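Beta-N-acetylhexosaminidase (Microbacterium sp. HJ5, PDB 7BWG) probably hydrolyses terminal non-reducing N-acetyl-D-hexosamine residues from N-acetyl-beta-D-hexosaminides, as a glycoside hydrolase of family 20. Local coordinates at residues Tyr400-Pro406 with Trp415-Ser421. Residues are numbered along the deposited sequence; the frame is centred on the assembly and turned at random.
Sequences YLDMKYP and WANGPTS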
ATOM      1  N   TYR A 400      -4.022  17.026  25.559  1.00 25.13           N
ATOM      2  CA  TYR A 400      -2.888  17.562  24.811  1.00 24.38           C
ATOM      3  C   TYR A 400      -1.635  17.502  25.677  1.00 27.29           C
ATOM      4  O   TYR A 400      -1.465  18.307  26.599  1.00 25.89           O
ATOM      5  CB  TYR A 400      -3.169  18.989  24.353  1.00 24.84           C
ATOM      6  CG  TYR A 400      -3.696  19.072  22.939  1.00 23.04           C
ATOM      7  CD1 TYR A 400      -4.170  17.941  22.292  1.00 26.73           C
ATOM      8  CD2 TYR A 400      -3.715  20.276  22.250  1.00 25.07           C
ATOM      9  CE1 TYR A 400      -4.655  18.008  21.001  1.00 28.28           C
ATOM     10  CE2 TYR A 400      -4.197  20.348  20.956  1.00 24.88           C
ATOM     11  CZ  TYR A 400      -4.664  19.211  20.338  1.00 26.24           C
ATOM     12  OH  TYR A 400      -5.142  19.278  19.051  1.00 28.00           O
ATOM     13  N   LEU A 401      -0.755  16.545  25.381  1.00 26.23           N
ATOM     14  CA  LEU A 401       0.436  16.313  26.187  1.00 27.26           C
ATOM     15  C   LEU A 401       1.507  17.378  25.996  1.00 26.21           C
ATOM     16  O   LEU A 401       2.437  17.446  26.808  1.00 28.83           O
ATOM     17  CB  LEU A 401       1.014  14.932  25.871  1.00 25.11           C
ATOM     18  CG  LEU A 401       0.049  13.772  26.130  1.00 24.68           C
ATOM     19  CD1 LEU A 401       0.661  12.443  25.712  1.00 25.44           C
ATOM     20  CD2 LEU A 401      -0.370  13.743  27.593  1.00 22.76           C
ATOM     21  N   ASP A 402       1.406  18.201  24.955  1.00 26.16           N
ATOM     22  CA  ASP A 402       2.325  19.316  24.769  1.00 25.19           C
ATOM     23  C   ASP A 402       1.921  20.550  25.563  1.00 27.55           C
ATOM     24  O   ASP A 402       2.600  21.578  25.465  1.00 31.07           O
ATOM     25  CB  ASP A 402       2.422  19.679  23.286  1.00 27.78           C
ATOM     26  CG  ASP A 402       1.148  20.303  22.757  1.00 34.21           C
ATOM     27  OD1 ASP A 402       0.085  19.658  22.861  1.00 30.96           O
ATOM     28  OD2 ASP A 402       1.208  21.440  22.241  1.00 36.19           O
ATOM     29  N   MET A 403       0.840  20.480  26.336  1.00 28.96           N
ATOM     30  CA  MET A 403       0.389  21.622  27.115  1.00 24.82           C
ATOM     31  C   MET A 403       1.178  21.723  28.414  1.00 22.14           C
ATOM     32  O   MET A 403       1.413  20.719  29.092  1.00 21.98           O
ATOM     33  CB  MET A 403      -1.107  21.511  27.412  1.00 24.28           C
ATOM     34  CG  MET A 403      -1.816  22.850  27.529  1.00 25.78           C
ATOM     35  SD  MET A 403      -1.840  23.755  25.970  1.00 22.53           S
ATOM     36  CE  MET A 403      -2.924  22.724  24.986  1.00 23.08           C
ATOM     37  N   LYS A 404       1.578  22.950  28.755  1.00 26.50           N
ATOM     38  CA  LYS A 404       2.410  23.199  29.927  1.00 23.38           C
ATOM     39  C   LYS A 404       1.799  22.590  31.185  1.00 23.74           C
ATOM     40  O   LYS A 404       0.576  22.486  31.321  1.00 22.09           O
ATOM     41  CB  LYS A 404       2.589  24.705  30.135  1.00 22.98           C
ATOM     42  CG  LYS A 404       3.883  25.286  29.601  1.00 27.04           C
ATOM     43  CD  LYS A 404       3.857  26.808  29.689  1.00 34.83           C
ATOM     44  CE  LYS A 404       5.251  27.401  29.573  1.00 37.34           C
ATOM     45  NZ  LYS A 404       6.111  27.026  30.730  1.00 41.06           N
ATOM     46  N   TYR A 405       2.672  22.174  32.112  1.00 25.30           N
ATOM     47  CA  TYR A 405       2.210  21.839  33.448  1.00 25.19           C
ATOM     48  C   TYR A 405       1.991  23.122  34.244  1.00 21.49           C
ATOM     49  O   TYR A 405       2.714  24.102  34.060  1.00 17.18           O
ATOM     50  CB  TYR A 405       3.224  20.964  34.180  1.00 28.14           C
ATOM     51  CG  TYR A 405       3.194  19.485  33.854  1.00 27.08           C
ATOM     52  CD1 TYR A 405       2.369  18.618  34.557  1.00 25.37           C
ATOM     53  CD2 TYR A 405       4.014  18.951  32.864  1.00 30.52           C
ATOM     54  CE1 TYR A 405       2.343  17.262  34.271  1.00 30.56           C
ATOM     55  CE2 TYR A 405       3.995  17.592  32.572  1.00 29.17           C
ATOM     56  CZ  TYR A 405       3.157  16.754  33.278  1.00 34.20           C
ATOM     57  OH  TYR A 405       3.133  15.405  32.993  1.00 30.59           O
ATOM     58  N   PRO A 406       0.994  23.148  35.128  1.00 22.42           N
ATOM     59  CA  PRO A 406       0.874  24.301  36.031  1.00 27.63           C
ATOM     60  C   PRO A 406       1.995  24.361  37.051  1.00 30.75           C
ATOM     61  O   PRO A 406       2.351  25.460  37.494  1.00 28.26           O
ATOM     62  CB  PRO A 406      -0.493  24.089  36.695  1.00 26.59           C
ATOM     63  CG  PRO A 406      -0.719  22.622  36.611  1.00 24.41           C
ATOM     64  CD  PRO A 406      -0.085  22.168  35.332  1.00 22.33           C
ATOM     65  N   TRP A 415      -2.088  27.392  25.322  1.00 26.74           N
ATOM     66  CA  TRP A 415      -3.093  28.095  24.534  1.00 29.00           C
ATOM     67  C   TRP A 415      -4.510  27.586  24.761  1.00 27.77           C
ATOM     68  O   TRP A 415      -5.454  28.245  24.315  1.00 26.95           O
ATOM     69  CB  TRP A 415      -2.751  28.008  23.045  1.00 26.40           C
ATOM     70  CG  TRP A 415      -2.736  26.613  22.494  1.00 22.10           C
ATOM     71  CD1 TRP A 415      -1.638  25.833  22.274  1.00 24.76           C
ATOM     72  CD2 TRP A 415      -3.867  25.837  22.075  1.00 23.09           C
ATOM     73  NE1 TRP A 415      -2.014  24.620  21.753  1.00 31.37           N
ATOM     74  CE2 TRP A 415      -3.377  24.597  21.621  1.00 25.40           C
ATOM     75  CE3 TRP A 415      -5.246  26.069  22.040  1.00 26.28           C
ATOM     76  CZ2 TRP A 415      -4.215  23.597  21.141  1.00 25.72           C
ATOM     77  CZ3 TRP A 415      -6.077  25.072  21.567  1.00 24.21           C
ATOM     78  CH2 TRP A 415      -5.559  23.852  21.124  1.00 24.89           C
ATOM     79  N   ALA A 416      -4.686  26.437  25.413  1.00 25.85           N
ATOM     80  CA  ALA A 416      -6.024  25.918  25.674  1.00 27.68           C
ATOM     81  C   ALA A 416      -6.777  26.848  26.617  1.00 33.04           C
ATOM     82  O   ALA A 416      -7.351  27.852  26.186  1.00 37.47           O
ATOM     83  CB  ALA A 416      -5.952  24.505  26.258  1.00 24.48           C
ATOM     84  N   ASN A 417      -6.786  26.517  27.903  1.00 26.23           N
ATOM     85  CA  ASN A 417      -7.280  27.404  28.950  1.00 26.49           C
ATOM     86  C   ASN A 417      -6.267  27.460  30.083  1.00 26.38           C
ATOM     87  O   ASN A 417      -6.592  27.318  31.264  1.00 27.28           O
ATOM     88  CB  ASN A 417      -8.652  26.961  29.453  1.00 32.29           C
ATOM     89  CG  ASN A 417      -9.675  26.850  28.341  1.00 28.90           C
ATOM     90  OD1 ASN A 417      -9.869  27.785  27.564  1.00 31.89           O
ATOM     91  ND2 ASN A 417     -10.337  25.702  28.259  1.00 24.40           N
ATOM     92  N   GLY A 418      -5.004  27.667  29.716  1.00 22.62           N
ATOM     93  CA  GLY A 418      -3.917  27.654  30.661  1.00 25.13           C
ATOM     94  C   GLY A 418      -3.168  26.340  30.632  1.00 23.07           C
ATOM     95  O   GLY A 418      -3.418  25.474  29.787  1.00 25.42           O
ATOM     96  N   PRO A 419      -2.216  26.172  31.548  1.00 20.19           N
ATOM     97  CA  PRO A 419      -1.539  24.879  31.676  1.00 22.64           C
ATOM     98  C   PRO A 419      -2.516  23.789  32.098  1.00 20.70           C
ATOM     99  O   PRO A 419      -3.585  24.051  32.651  1.00 23.84           O
ATOM    100  CB  PRO A 419      -0.484  25.133  32.758  1.00 23.17           C
ATOM    101  CG  PRO A 419      -0.287  26.614  32.764  1.00 19.03           C
ATOM    102  CD  PRO A 419      -1.622  27.200  32.418  1.00 23.78           C
ATOM    103  N   THR A 420      -2.129  22.545  31.823  1.00 19.29           N
ATOM    104  CA  THR A 420      -2.967  21.379  32.089  1.00 22.80           C
ATOM    105  C   THR A 420      -2.362  20.588  33.242  1.00 21.90           C
ATOM    106  O   THR A 420      -1.263  20.036  33.115  1.00 21.85           O
ATOM    107  CB  THR A 420      -3.102  20.506  30.843  1.00 24.02           C
ATOM    108  OG1 THR A 420      -3.838  21.212  29.837  1.00 24.20           O
ATOM    109  CG2 THR A 420      -3.824  19.208  31.178  1.00 24.46           C
ATOM    110  N   SER A 421      -3.077  20.535  34.362  1.00 22.29           N
ATOM    111  CA  SER A 421      -2.656  19.691  35.466  1.00 24.26           C
ATOM    112  C   SER A 421      -2.944  18.228  35.147  1.00 23.94           C
ATOM    113  O   SER A 421      -3.792  17.900  34.311  1.00 23.36           O
ATOM    114  CB  SER A 421      -3.362  20.099  36.760  1.00 22.37           C
ATOM    115  OG  SER A 421      -4.763  19.907  36.665  1.00 20.90           O
TER
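Bends at chi2 (66°) and chi3 (68°) curl the Met403 chain so that its thioether meets Trp415, whose indole turns a face to it. The methyl CE of Met403 lies over that face, 4.0 Å from the centroid of the five-membered ring of Trp415, a CH-pi contact. Met403 SD stands over the same ring, 4.4 Å from its centroid, which makes this a Met-aromatic contact as well. Met403 CE also rests on Ala416 CB (3.7 Å), and farther back Met403 CG lies 3.5 Å from Thr420 OG1. Tyr400 approaches the indole from its rim: CE2 of Tyr400 comes 3.3 Å from CZ2 of Trp415, edge against edge, with the ring planes at 71° and neither ring over the other's face. With an alanine in place of Met403, the face of Trp415 under SD and CE would probably lose that cover, and a gap would open beside Ala416. Beyond Gly418, one backbone hydrogen bond ties the two segments, Thr420 N to Lys404 O at 2.8 Å, reaching the oxygen almost in line with the carbonyl bond. Pro419 packs beside this bond, its CB 3.4 Å from Pro406 N, and the Pro406 ring lies against Ser421, Pro406 CG to Ser421 CB 3.7 Å. The Thr420 hydroxyl is hydrogen-bonded to the Asp397 carbonyl, at helix 396-399. Both segments belong to the loop joining that helix to helix 422-426 in the catalytic domain, away from the predicted proton donor Glu320. Ser421 is the N-cap of helix 422-426, its OG bonded to Arg424 N; at the other end of the contact Tyr400 and Leu401 pack against strand 442-449, and Trp415 against Ala396 of helix 396-399.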